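Local coordinates for uncharacterized protein (Desulfotomaculum acetoxidans, PDB 3U4Y) that is of unknown function but folds into a seven-bladed beta-propeller like that of the lactonase family to which it is related, at residues A[277-282]-A[317-322]; A[11-16]-A[43-48]; A[263-268]-A[287-292]; A[180-185]-A[224-229]. All blocks are in the same frame, centred on the assembly; numbering follows the deposited sequence.

Overall arrangement
Contacts 1, 2 and 4 are seams between consecutive blades of one seven-bladed beta-propeller; in contact 3 the linker between two blades packs on the later one. Contacts 4, 1 and 2 follow one another near the axis: 180-185 packs on 224-229, whose Val227 meets Leu280 of contact 1, and 317-322 of contact 1 then forms a sheet with 11-16 of contact 2. The centres of contacts 1 and 2 are about 7 Å apart, and Ala320 O and Ile13 N probably share a hydrogen bond. Contact 3 lies further out, its centre about 12 Å from that of contact 1, to which strand 286-291 is joined by sheet pairing. Contacts 2 and 4, with centres about 16 Å apart, do not touch. No active site or ligand is established.

Contact 1 (A[277-282]-A[317-322]); sequences QMALNK and GGIAIC
A chi1 of -59° in Ile321 sets CG1 beside its own backbone N and opposite the carbonyl carbon, which carries that branch to the methyl of Ala279, while CG2 is left to run toward Asn281. Ile319 is turned differently: CG1 stands opposite the backbone N (chi1 165°), and CG2, between N and the carbonyl carbon, is the branch that meets the facing main chain. This seam joins the innermost strands of two successive beta-propeller blades, 278-280 and 319-321. They run almost exactly parallel, 6.2 Å apart at the axes, with no hydrogen bond across; the backbones pair with other strands of their own blades, Ala279 with Phe288 and Ala320 with Ile13.

Ala279 suits the centre because its single methyl lets the strands come close. Its CB meets CG1 of Ile321 at 3.4 Å and, two residues earlier on the same strand, CG1 of Ile319 at 4.2 Å. The branched isoleucines fill what the small residue leaves: CG2 of Ile319 lies against the peptide linking Gln277 and Met278, 3.4 Å from Met278 N, and CG2 of Ile321 comes within 4.1 Å of Asn281 CA. Ile321 also touches Phe288, so it is held from a second strand of the facing blade.

At the end of the seam a disulfide ties Cys322 to Cys51 in the next blade, and the amine of Lys282 hydrogen-bonds Asn10, just ahead of strand 11-16. The methylene at the root of that lysine, CB, rests 3.8 Å from Cys322 O.

Contact 2 (A[11-16]-A[43-48]); sequences FGIVVE and VDTAIT
Strand 11-16, which carries Ile13 and Val15, runs nearly antiparallel to strand 43-47 at 166°, but their axes stay 6.9 Å apart and no hydrogen bond joins them. Side chains fill the interval. Ile13 and Thr45 reach toward each other tip to tip, CD1 of the isoleucine stopping 3.4 Å from CG2 of the threonine; with CG1 opposite the backbone N (chi1 177°) and chi2 extended as well, CD1 is carried out to that meeting point. Val15 and Thr45 instead slide past one another in opposite directions, CG2 to CG2 at 4.1 Å. Val15 also sits over main chain, its CB 3.7 Å from Val43 O.

The seam belongs to the ring closure of the propeller: 11-16 is the second strand of the blade whose innermost strand, 319-321, comes from the other end of the chain, and 43-47 opens the following blade. Val54 and Val56 on strand 53-58 of that blade back the packing, Val54 touching Ile13 and Ile47, Val56 touching Val15 and Thr45. Beta-branched residues, the threonine offering its methyl, suit such a layer, being stiff and at home in strands. Further along, the Phe11 ring meets Ile47 at an oblique angle, CE1 lying 3.9 Å from Ile47 CD1.

Contact 3 (A[263-268]-A[287-292]); sequences HGLLID and LFISAN
Ile289 begins the contact, meeting His263 and Leu265 with separate branches. It lies on the second strand of a propeller blade, and 263-268 belongs to the connection that arrives from the outermost strand of the preceding blade, so the linker is packed across its new blade. A chi1 of -52° puts Ile289 CG1 beside the backbone N, and its tip CD1 reaches His263 CB at 3.8 Å, the two side chains crossing at about a right angle. Its CG2 meets Leu265 CD1 at 4.0 Å.

The imidazole is fixed at both nitrogens: NE2 bonds Thr239 O, while ND1 accepts from Leu265 N at 3.3 Å, the donor tilted 24° from the ring plane. Histidine thus suits the bend at Gly264, offering polar ends to main chain and carbon to the isoleucine. A leucine in its place would probably leave Leu265 N and Thr239 O without these partners and free the bend to shift.

Ala291, the centre of an inverse gamma turn, comes next; a small residue fits here because the linker lies close over it. Its CB touches Leu265 CD1 at 3.7 Å and is 3.5 Å from Leu266 O. Closing the gamma turn, Asn292 N hydrogen-bonds Ser290 O. Asn292 then follows, covering the linker main chain where the two backbones draw close, with its CB 3.9 Å from Ile267 CA.

Contact 4 (A[180-185]-A[224-229]); sequences NITFTP and GTIVVS
Thr182 crosses Ile226 at a slant and gives its two branches different work. With chi1 at -71°, OG1 lies beside the backbone N and faces strand 226-228, where it donates a hydrogen bond to Ile226 O at 2.8 Å. The hydroxyl approaches at a C=O...O angle of 133°, slightly tilted from the carbonyl plane. CG2 points on to Val228, whose side chain slides past in the opposite direction, Thr182 CG2 and Val228 CG1 being 3.4 Å apart. Threonine fits because it offers a donor and a methyl from one short side chain; a valine here would probably leave Ile226 O without this donor and press a methyl against the carbonyl oxygen.

Val228 divides likewise. Its CG1 faces Thr182, and CG2 meets the Pro185 ring, lying aslant to it with CD 3.6 Å from Val228 CG2; the rigid ring also places CG 3.5 Å from Ser229 O.

At the other end Asn180 and Thr225 lie side by side, pointing the same way, with Asn180 ND2 3.7 Å from Thr225 CB. The amide nitrogen is bonded to Asn276 OD1, just ahead of strand 278-280 in the blade beyond that of Thr225, and OD1 takes a weak bond from Ile181 N, so both ends of the amide have a partner. The strands, 8° from parallel, are the innermost ones of two successive blades, and side chains packed between separate sheets in this way are characteristic of the beta-propeller.

Contact 1 (A[277-282]-A[317-322])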
loop_
_atom_site.group_PDB
_atom_site.type_symbol
_atom_site.label_atom_id
_atom_site.label_comp_id
_atom_site.label_asym_id
_atom_site.label_seq_id
_atom_site.Cartn_x
_atom_site.Cartn_y
_atom_site.Cartn_z
ATOM N N GLN A 277 -2.626 -3.835 -3.997
ATOM C CA GLN A 277 -3.722 -4.285 -4.832
ATOM C C GLN A 277 -4.653 -5.208 -4.068
ATOM O O GLN A 277 -5.298 -6.048 -4.681
ATOM C CB GLN A 277 -3.214 -5.038 -6.060
ATOM C CG GLN A 277 -2.265 -4.278 -6.985
ATOM C CD GLN A 277 -1.929 -5.093 -8.242
ATOM O OE1 GLN A 277 -2.655 -5.047 -9.241
ATOM N NE2 GLN A 277 -0.842 -5.860 -8.182
HETATM N N MSE A 278 -4.712 -5.070 -2.744
HETATM C CA MSE A 278 -5.588 -5.912 -1.921
HETATM C C MSE A 278 -5.879 -5.230 -0.595
HETATM O O MSE A 278 -4.993 -4.618 -0.005
HETATM C CB MSE A 278 -4.942 -7.273 -1.668
HETATM C CG MSE A 278 -5.892 -8.406 -1.224
HETATM SE SE MSE A 278 -4.944 -10.109 -0.807
HETATM C CE MSE A 278 -6.021 -11.294 -1.862
ATOM N N ALA A 279 -7.123 -5.318 -0.132
ATOM C CA ALA A 279 -7.485 -4.746 1.159
ATOM C C ALA A 279 -8.506 -5.602 1.869
ATOM O O ALA A 279 -9.289 -6.306 1.231
ATOM C CB ALA A 279 -8.015 -3.347 0.996
ATOM N N LEU A 280 -8.490 -5.518 3.195
ATOM C CA LEU A 280 -9.397 -6.250 4.072
ATOM C C LEU A 280 -10.534 -5.299 4.462
ATOM O O LEU A 280 -10.267 -4.156 4.829
ATOM C CB LEU A 280 -8.599 -6.641 5.325
ATOM C CG LEU A 280 -8.572 -7.972 6.088
ATOM C CD1 LEU A 280 -9.106 -9.147 5.308
ATOM C CD2 LEU A 280 -7.147 -8.235 6.531
ATOM N N ASN A 281 -11.788 -5.736 4.379
ATOM C CA ASN A 281 -12.890 -4.941 4.957
ATOM C C ASN A 281 -12.621 -4.669 6.443
ATOM O O ASN A 281 -11.712 -5.268 7.018
ATOM C CB ASN A 281 -14.266 -5.604 4.737
ATOM C CG ASN A 281 -14.414 -6.947 5.455
ATOM O OD1 ASN A 281 -13.437 -7.642 5.720
ATOM N ND2 ASN A 281 -15.651 -7.310 5.769
ATOM N N LYS A 282 -13.397 -3.771 7.042
ATOM C CA LYS A 282 -13.201 -3.402 8.440
ATOM C C LYS A 282 -13.447 -4.580 9.377
ATOM O O LYS A 282 -12.982 -4.584 10.517
ATOM C CB LYS A 282 -14.102 -2.226 8.818
ATOM C CG LYS A 282 -15.585 -2.560 8.844
ATOM C CD LYS A 282 -16.368 -1.519 9.629
ATOM C CE LYS A 282 -17.445 -0.876 8.773
ATOM N NZ LYS A 282 -17.651 0.557 9.121
ATOM N N GLY A 317 -4.799 -0.287 -10.425
ATOM C CA GLY A 317 -4.076 0.540 -9.484
ATOM C C GLY A 317 -4.403 0.198 -8.046
ATOM O O GLY A 317 -5.039 -0.821 -7.762
ATOM N N GLY A 318 -3.959 1.064 -7.142
ATOM C CA GLY A 318 -4.096 0.841 -5.720
ATOM C C GLY A 318 -5.537 0.718 -5.262
ATOM O O GLY A 318 -6.482 0.959 -6.025
ATOM N N ILE A 319 -5.695 0.335 -3.998
ATOM C CA ILE A 319 -7.001 0.164 -3.389
ATOM C C ILE A 319 -6.867 0.344 -1.898
ATOM O O ILE A 319 -5.878 -0.092 -1.303
ATOM C CB ILE A 319 -7.582 -1.228 -3.681
ATOM C CG1 ILE A 319 -8.756 -1.535 -2.755
ATOM C CG2 ILE A 319 -6.532 -2.301 -3.517
ATOM C CD1 ILE A 319 -9.531 -2.764 -3.198
ATOM N N ALA A 320 -7.860 1.001 -1.302
ATOM C CA ALA A 320 -7.888 1.259 0.136
ATOM C C ALA A 320 -9.287 1.101 0.676
ATOM O O ALA A 320 -10.259 1.422 0.006
ATOM C CB ALA A 320 -7.379 2.645 0.450
ATOM N N ILE A 321 -9.395 0.603 1.896
ATOM C CA ILE A 321 -10.700 0.452 2.500
ATOM C C ILE A 321 -10.757 1.244 3.801
ATOM O O ILE A 321 -9.734 1.501 4.427
ATOM C CB ILE A 321 -11.046 -1.030 2.684
ATOM C CG1 ILE A 321 -11.016 -1.729 1.324
ATOM C CG2 ILE A 321 -12.381 -1.187 3.338
ATOM C CD1 ILE A 321 -11.863 -2.966 1.226
ATOM N N CYS A 322 -11.954 1.669 4.180
ATOM C CA CYS A 322 -12.137 2.484 5.367
ATOM C C CYS A 322 -11.883 1.666 6.625
ATOM O O CYS A 322 -12.465 0.592 6.796
ATOM C CB CYS A 322 -13.557 3.036 5.396
ATOM S SG CYS A 322 -13.806 4.195 6.732
#

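Contact 2 (A[11-16]-A[43-48])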
loop_
_atom_site.group_PDB
_atom_site.type_symbol
_atom_site.label_atom_id
_atom_site.label_comp_id
_atom_site.label_asym_id
_atom_site.label_seq_id
_atom_site.Cartn_x
_atom_site.Cartn_y
_atom_site.Cartn_z
ATOM N N PHE A 11 -17.108 1.536 3.046
ATOM C CA PHE A 11 -16.762 1.992 1.717
ATOM C C PHE A 11 -15.261 1.931 1.487
ATOM O O PHE A 11 -14.470 1.838 2.427
ATOM C CB PHE A 11 -17.238 3.435 1.531
ATOM C CG PHE A 11 -16.290 4.470 2.083
ATOM C CD1 PHE A 11 -15.203 4.907 1.345
ATOM C CD2 PHE A 11 -16.487 5.006 3.336
ATOM C CE1 PHE A 11 -14.333 5.861 1.864
ATOM C CE2 PHE A 11 -15.615 5.963 3.850
ATOM C CZ PHE A 11 -14.546 6.390 3.119
ATOM N N GLY A 12 -14.878 2.021 0.225
ATOM C CA GLY A 12 -13.480 2.008 -0.146
ATOM C C GLY A 12 -13.248 2.755 -1.443
ATOM O O GLY A 12 -14.187 3.179 -2.106
ATOM N N ILE A 13 -11.986 2.903 -1.815
ATOM C CA ILE A 13 -11.627 3.670 -2.993
ATOM C C ILE A 13 -10.657 2.871 -3.858
ATOM O O ILE A 13 -9.794 2.191 -3.344
ATOM C CB ILE A 13 -11.026 5.050 -2.602
ATOM C CG1 ILE A 13 -10.584 5.821 -3.836
ATOM C CG2 ILE A 13 -9.852 4.912 -1.625
ATOM C CD1 ILE A 13 -9.729 7.001 -3.483
ATOM N N VAL A 14 -10.815 2.940 -5.172
ATOM C CA VAL A 14 -9.956 2.183 -6.065
ATOM C C VAL A 14 -9.597 2.982 -7.303
ATOM O O VAL A 14 -10.441 3.662 -7.892
ATOM C CB VAL A 14 -10.606 0.859 -6.492
ATOM C CG1 VAL A 14 -11.890 1.116 -7.262
ATOM C CG2 VAL A 14 -9.631 0.037 -7.317
ATOM N N VAL A 15 -8.333 2.884 -7.700
ATOM C CA VAL A 15 -7.827 3.631 -8.841
ATOM C C VAL A 15 -8.069 2.902 -10.159
ATOM O O VAL A 15 -7.936 1.682 -10.235
ATOM C CB VAL A 15 -6.342 3.926 -8.673
ATOM C CG1 VAL A 15 -5.800 4.589 -9.917
ATOM C CG2 VAL A 15 -6.122 4.783 -7.433
ATOM N N GLU A 16 -8.465 3.657 -11.181
ATOM C CA GLU A 16 -8.574 3.131 -12.538
ATOM C C GLU A 16 -7.693 3.962 -13.428
ATOM O O GLU A 16 -8.103 4.998 -13.928
ATOM C CB GLU A 16 -10.001 3.192 -13.033
ATOM C CG GLU A 16 -10.915 2.285 -12.271
ATOM C CD GLU A 16 -12.322 2.807 -12.245
ATOM O OE1 GLU A 16 -12.574 3.835 -11.574
ATOM O OE2 GLU A 16 -13.174 2.189 -12.907
ATOM N N VAL A 43 -2.089 6.266 -9.722
ATOM C CA VAL A 43 -1.394 5.054 -9.301
ATOM C C VAL A 43 -1.974 4.450 -8.017
ATOM O O VAL A 43 -2.693 3.460 -8.080
ATOM C CB VAL A 43 0.147 5.261 -9.182
ATOM C CG1 VAL A 43 0.831 3.951 -8.881
ATOM C CG2 VAL A 43 0.720 5.858 -10.474
ATOM N N ASP A 44 -1.674 5.045 -6.864
ATOM C CA ASP A 44 -2.075 4.467 -5.569
ATOM C C ASP A 44 -2.918 5.445 -4.739
ATOM O O ASP A 44 -3.058 6.613 -5.111
ATOM C CB ASP A 44 -0.835 4.003 -4.771
ATOM C CG ASP A 44 -1.164 2.954 -3.706
ATOM O OD1 ASP A 44 -0.520 2.958 -2.622
ATOM O OD2 ASP A 44 -2.057 2.114 -3.956
ATOM N N THR A 45 -3.480 4.950 -3.630
ATOM C CA THR A 45 -4.264 5.749 -2.676
ATOM C C THR A 45 -3.975 5.372 -1.243
ATOM O O THR A 45 -3.675 4.217 -0.925
ATOM C CB THR A 45 -5.787 5.525 -2.802
ATOM O OG1 THR A 45 -6.052 4.201 -3.281
ATOM C CG2 THR A 45 -6.408 6.518 -3.710
ATOM N N ALA A 46 -4.114 6.356 -0.368
ATOM C CA ALA A 46 -4.155 6.108 1.064
ATOM C C ALA A 46 -5.459 6.687 1.565
ATOM O O ALA A 46 -6.111 7.424 0.842
ATOM C CB ALA A 46 -2.986 6.753 1.756
ATOM N N ILE A 47 -5.839 6.315 2.782
ATOM C CA ILE A 47 -7.021 6.845 3.458
ATOM C C ILE A 47 -6.647 7.164 4.894
ATOM O O ILE A 47 -5.647 6.682 5.408
ATOM C CB ILE A 47 -8.202 5.862 3.420
ATOM C CG1 ILE A 47 -9.509 6.590 3.646
ATOM C CG2 ILE A 47 -8.042 4.797 4.456
ATOM C CD1 ILE A 47 -10.693 5.767 3.261
ATOM N N THR A 48 -7.448 7.979 5.548
ATOM C CA THR A 48 -7.052 8.518 6.845
ATOM C C THR A 48 -7.607 7.674 8.042
ATOM O O THR A 48 -8.597 6.955 7.879
ATOM C CB THR A 48 -7.324 10.071 6.830
ATOM O OG1 THR A 48 -6.080 10.782 6.940
ATOM C CG2 THR A 48 -8.376 10.549 7.854
#

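Contact 3 (A[263-268]-A[287-292])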
loop_
_atom_site.group_PDB
_atom_site.type_symbol
_atom_site.label_atom_id
_atom_site.label_comp_id
_atom_site.label_asym_id
_atom_site.label_seq_id
_atom_site.Cartn_x
_atom_site.Cartn_y
_atom_site.Cartn_z
ATOM N N HIS A 263 -7.338 -16.951 -6.860
ATOM C CA HIS A 263 -8.298 -15.912 -7.176
ATOM C C HIS A 263 -8.862 -16.010 -8.600
ATOM O O HIS A 263 -9.908 -15.435 -8.906
ATOM C CB HIS A 263 -7.709 -14.537 -6.905
ATOM C CG HIS A 263 -6.296 -14.378 -7.360
ATOM N ND1 HIS A 263 -5.881 -14.715 -8.628
ATOM C CD2 HIS A 263 -5.204 -13.892 -6.721
ATOM C CE1 HIS A 263 -4.590 -14.454 -8.748
ATOM N NE2 HIS A 263 -4.156 -13.951 -7.606
ATOM N N GLY A 264 -8.184 -16.757 -9.462
ATOM C CA GLY A 264 -8.624 -16.882 -10.838
ATOM C C GLY A 264 -8.771 -15.519 -11.482
ATOM O O GLY A 264 -9.770 -15.237 -12.128
ATOM N N LEU A 265 -7.774 -14.666 -11.279
ATOM C CA LEU A 265 -7.739 -13.345 -11.883
ATOM C C LEU A 265 -6.422 -13.147 -12.614
ATOM O O LEU A 265 -5.406 -13.772 -12.274
ATOM C CB LEU A 265 -7.848 -12.254 -10.821
ATOM C CG LEU A 265 -9.160 -12.101 -10.078
ATOM C CD1 LEU A 265 -9.068 -10.958 -9.059
ATOM C CD2 LEU A 265 -10.279 -11.881 -11.084
ATOM N N LEU A 266 -6.441 -12.264 -13.607
ATOM C CA LEU A 266 -5.222 -11.854 -14.271
ATOM C C LEU A 266 -4.745 -10.569 -13.614
ATOM O O LEU A 266 -5.478 -9.582 -13.563
ATOM C CB LEU A 266 -5.477 -11.645 -15.757
ATOM C CG LEU A 266 -6.055 -12.884 -16.444
ATOM C CD1 LEU A 266 -6.436 -12.572 -17.870
ATOM C CD2 LEU A 266 -5.076 -14.039 -16.399
ATOM N N ILE A 267 -3.527 -10.596 -13.083
ATOM C CA ILE A 267 -2.973 -9.436 -12.403
ATOM C C ILE A 267 -1.465 -9.409 -12.650
ATOM O O ILE A 267 -0.897 -10.449 -12.986
ATOM C CB ILE A 267 -3.352 -9.438 -10.887
ATOM C CG1 ILE A 267 -2.226 -8.890 -10.017
ATOM C CG2 ILE A 267 -3.711 -10.834 -10.402
ATOM C CD1 ILE A 267 -2.619 -8.761 -8.591
ATOM N N ASP A 268 -0.839 -8.229 -12.537
ATOM C CA ASP A 268 0.611 -8.076 -12.713
ATOM C C ASP A 268 1.191 -6.877 -11.945
ATOM O O ASP A 268 1.306 -5.793 -12.495
ATOM C CB ASP A 268 0.952 -7.933 -14.206
ATOM C CG ASP A 268 2.468 -7.928 -14.486
ATOM O OD1 ASP A 268 3.266 -7.422 -13.656
ATOM O OD2 ASP A 268 2.861 -8.436 -15.560
ATOM N N LEU A 287 -11.733 -10.301 1.584
ATOM C CA LEU A 287 -10.661 -9.659 0.839
ATOM C C LEU A 287 -11.180 -9.008 -0.435
ATOM O O LEU A 287 -11.982 -9.585 -1.172
ATOM C CB LEU A 287 -9.586 -10.669 0.483
ATOM C CG LEU A 287 -9.034 -11.325 1.737
ATOM C CD1 LEU A 287 -8.095 -12.496 1.409
ATOM C CD2 LEU A 287 -8.337 -10.262 2.546
ATOM N N PHE A 288 -10.717 -7.791 -0.675
ATOM C CA PHE A 288 -10.996 -7.084 -1.903
ATOM C C PHE A 288 -9.714 -7.082 -2.732
ATOM O O PHE A 288 -8.666 -6.653 -2.246
ATOM C CB PHE A 288 -11.456 -5.661 -1.568
ATOM C CG PHE A 288 -12.825 -5.610 -0.948
ATOM C CD1 PHE A 288 -13.940 -5.309 -1.717
ATOM C CD2 PHE A 288 -13.007 -5.908 0.391
ATOM C CE1 PHE A 288 -15.198 -5.287 -1.160
ATOM C CE2 PHE A 288 -14.261 -5.885 0.949
ATOM C CZ PHE A 288 -15.358 -5.571 0.172
ATOM N N ILE A 289 -9.787 -7.602 -3.957
ATOM C CA ILE A 289 -8.625 -7.656 -4.855
ATOM C C ILE A 289 -8.822 -6.786 -6.096
ATOM O O ILE A 289 -9.865 -6.872 -6.763
ATOM C CB ILE A 289 -8.312 -9.097 -5.352
ATOM C CG1 ILE A 289 -8.202 -10.092 -4.198
ATOM C CG2 ILE A 289 -7.044 -9.111 -6.129
ATOM C CD1 ILE A 289 -7.807 -11.490 -4.633
ATOM N N SER A 290 -7.816 -5.961 -6.397
ATOM C CA SER A 290 -7.813 -5.103 -7.586
ATOM C C SER A 290 -6.931 -5.670 -8.706
ATOM O O SER A 290 -5.733 -5.383 -8.774
ATOM C CB SER A 290 -7.381 -3.681 -7.231
ATOM O OG SER A 290 -6.837 -3.009 -8.356
ATOM N N ALA A 291 -7.554 -6.455 -9.585
ATOM C CA ALA A 291 -6.891 -7.142 -10.690
ATOM C C ALA A 291 -6.444 -6.216 -11.826
ATOM O O ALA A 291 -7.181 -5.972 -12.778
ATOM C CB ALA A 291 -7.787 -8.249 -11.228
ATOM N N ASN A 292 -5.233 -5.693 -11.684
ATOM C CA ASN A 292 -4.454 -5.078 -12.756
ATOM C C ASN A 292 -4.895 -5.336 -14.198
ATOM O O ASN A 292 -5.140 -4.401 -14.951
ATOM C CB ASN A 292 -3.009 -5.565 -12.621
ATOM C CG ASN A 292 -2.019 -4.466 -12.799
ATOM O OD1 ASN A 292 -2.392 -3.302 -12.908
ATOM N ND2 ASN A 292 -0.743 -4.814 -12.824
#

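Contact 4 (A[180-185]-A[224-229])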
loop_
_atom_site.group_PDB
_atom_site.type_symbol
_atom_site.label_atom_id
_atom_site.label_comp_id
_atom_site.label_asym_id
_atom_site.label_seq_id
_atom_site.Cartn_x
_atom_site.Cartn_y
_atom_site.Cartn_z
ATOM N N ASN A 180 7.248 -5.046 -2.227
ATOM C CA ASN A 180 6.347 -4.307 -1.348
ATOM C C ASN A 180 6.672 -4.560 0.126
ATOM O O ASN A 180 7.175 -5.617 0.465
ATOM C CB ASN A 180 4.889 -4.665 -1.653
ATOM C CG ASN A 180 3.914 -3.588 -1.196
ATOM O OD1 ASN A 180 4.311 -2.497 -0.751
ATOM N ND2 ASN A 180 2.631 -3.878 -1.321
ATOM N N ILE A 181 6.397 -3.591 0.994
ATOM C CA ILE A 181 6.648 -3.741 2.428
ATOM C C ILE A 181 5.370 -3.436 3.162
ATOM O O ILE A 181 4.567 -2.637 2.697
ATOM C CB ILE A 181 7.651 -2.717 2.977
ATOM C CG1 ILE A 181 8.849 -2.548 2.085
ATOM C CG2 ILE A 181 8.161 -3.127 4.304
ATOM C CD1 ILE A 181 9.598 -1.315 2.457
ATOM N N THR A 182 5.203 -4.047 4.328
ATOM C CA THR A 182 4.023 -3.855 5.167
ATOM C C THR A 182 4.435 -4.079 6.617
ATOM O O THR A 182 5.124 -5.049 6.921
ATOM C CB THR A 182 2.904 -4.852 4.809
ATOM O OG1 THR A 182 2.326 -4.518 3.540
ATOM C CG2 THR A 182 1.833 -4.796 5.833
ATOM N N PHE A 183 4.045 -3.170 7.509
ATOM C CA PHE A 183 4.367 -3.323 8.927
ATOM C C PHE A 183 3.310 -4.159 9.622
ATOM O O PHE A 183 2.234 -4.407 9.085
ATOM C CB PHE A 183 4.410 -1.970 9.622
ATOM C CG PHE A 183 5.722 -1.259 9.513
ATOM C CD1 PHE A 183 6.752 -1.533 10.393
ATOM C CD2 PHE A 183 5.919 -0.283 8.557
ATOM C CE1 PHE A 183 7.967 -0.861 10.307
ATOM C CE2 PHE A 183 7.126 0.383 8.472
ATOM C CZ PHE A 183 8.151 0.090 9.354
ATOM N N THR A 184 3.617 -4.590 10.833
ATOM C CA THR A 184 2.590 -5.122 11.700
ATOM C C THR A 184 1.942 -3.931 12.382
ATOM O O THR A 184 2.591 -2.908 12.587
ATOM C CB THR A 184 3.184 -6.063 12.750
ATOM O OG1 THR A 184 4.323 -5.437 13.364
ATOM C CG2 THR A 184 3.604 -7.364 12.096
ATOM N N PRO A 185 0.662 -4.054 12.744
ATOM C CA PRO A 185 -0.080 -2.938 13.312
ATOM C C PRO A 185 0.638 -2.260 14.473
ATOM O O PRO A 185 0.317 -1.113 14.781
ATOM C CB PRO A 185 -1.351 -3.598 13.783
ATOM C CG PRO A 185 -1.529 -4.746 12.903
ATOM C CD PRO A 185 -0.167 -5.263 12.653
ATOM N N GLY A 224 2.871 -10.153 -4.417
ATOM C CA GLY A 224 2.712 -8.729 -4.621
ATOM C C GLY A 224 2.519 -7.896 -3.368
ATOM O O GLY A 224 3.358 -7.063 -3.023
ATOM N N THR A 225 1.404 -8.108 -2.686
ATOM C CA THR A 225 1.026 -7.215 -1.602
ATOM C C THR A 225 0.669 -7.982 -0.335
ATOM O O THR A 225 0.078 -9.061 -0.388
ATOM C CB THR A 225 -0.103 -6.206 -2.042
ATOM O OG1 THR A 225 -1.349 -6.522 -1.405
ATOM C CG2 THR A 225 -0.267 -6.190 -3.586
ATOM N N ILE A 226 1.052 -7.402 0.801
ATOM C CA ILE A 226 0.898 -8.026 2.107
ATOM C C ILE A 226 -0.162 -7.305 2.908
ATOM O O ILE A 226 0.010 -6.129 3.239
ATOM C CB ILE A 226 2.200 -7.907 2.950
ATOM C CG1 ILE A 226 3.449 -8.214 2.121
ATOM C CG2 ILE A 226 2.131 -8.798 4.160
ATOM C CD1 ILE A 226 3.248 -9.297 1.118
ATOM N N VAL A 227 -1.253 -7.991 3.232
ATOM C CA VAL A 227 -2.231 -7.435 4.162
ATOM C C VAL A 227 -2.083 -8.141 5.491
ATOM O O VAL A 227 -2.019 -9.370 5.534
ATOM C CB VAL A 227 -3.677 -7.708 3.735
ATOM C CG1 VAL A 227 -4.642 -7.004 4.693
ATOM C CG2 VAL A 227 -3.915 -7.302 2.309
ATOM N N VAL A 228 -2.056 -7.387 6.581
ATOM C CA VAL A 228 -2.053 -8.036 7.889
ATOM C C VAL A 228 -3.158 -7.565 8.849
ATOM O O VAL A 228 -3.292 -6.378 9.137
ATOM C CB VAL A 228 -0.634 -8.054 8.559
ATOM C CG1 VAL A 228 0.396 -7.229 7.756
ATOM C CG2 VAL A 228 -0.702 -7.647 10.039
ATOM N N SER A 229 -3.954 -8.527 9.309
ATOM C CA SER A 229 -5.035 -8.336 10.269
ATOM C C SER A 229 -4.637 -7.514 11.521
ATOM O O SER A 229 -3.481 -7.524 11.936
ATOM C CB SER A 229 -5.503 -9.711 10.705
ATOM O OG SER A 229 -4.490 -10.331 11.481
#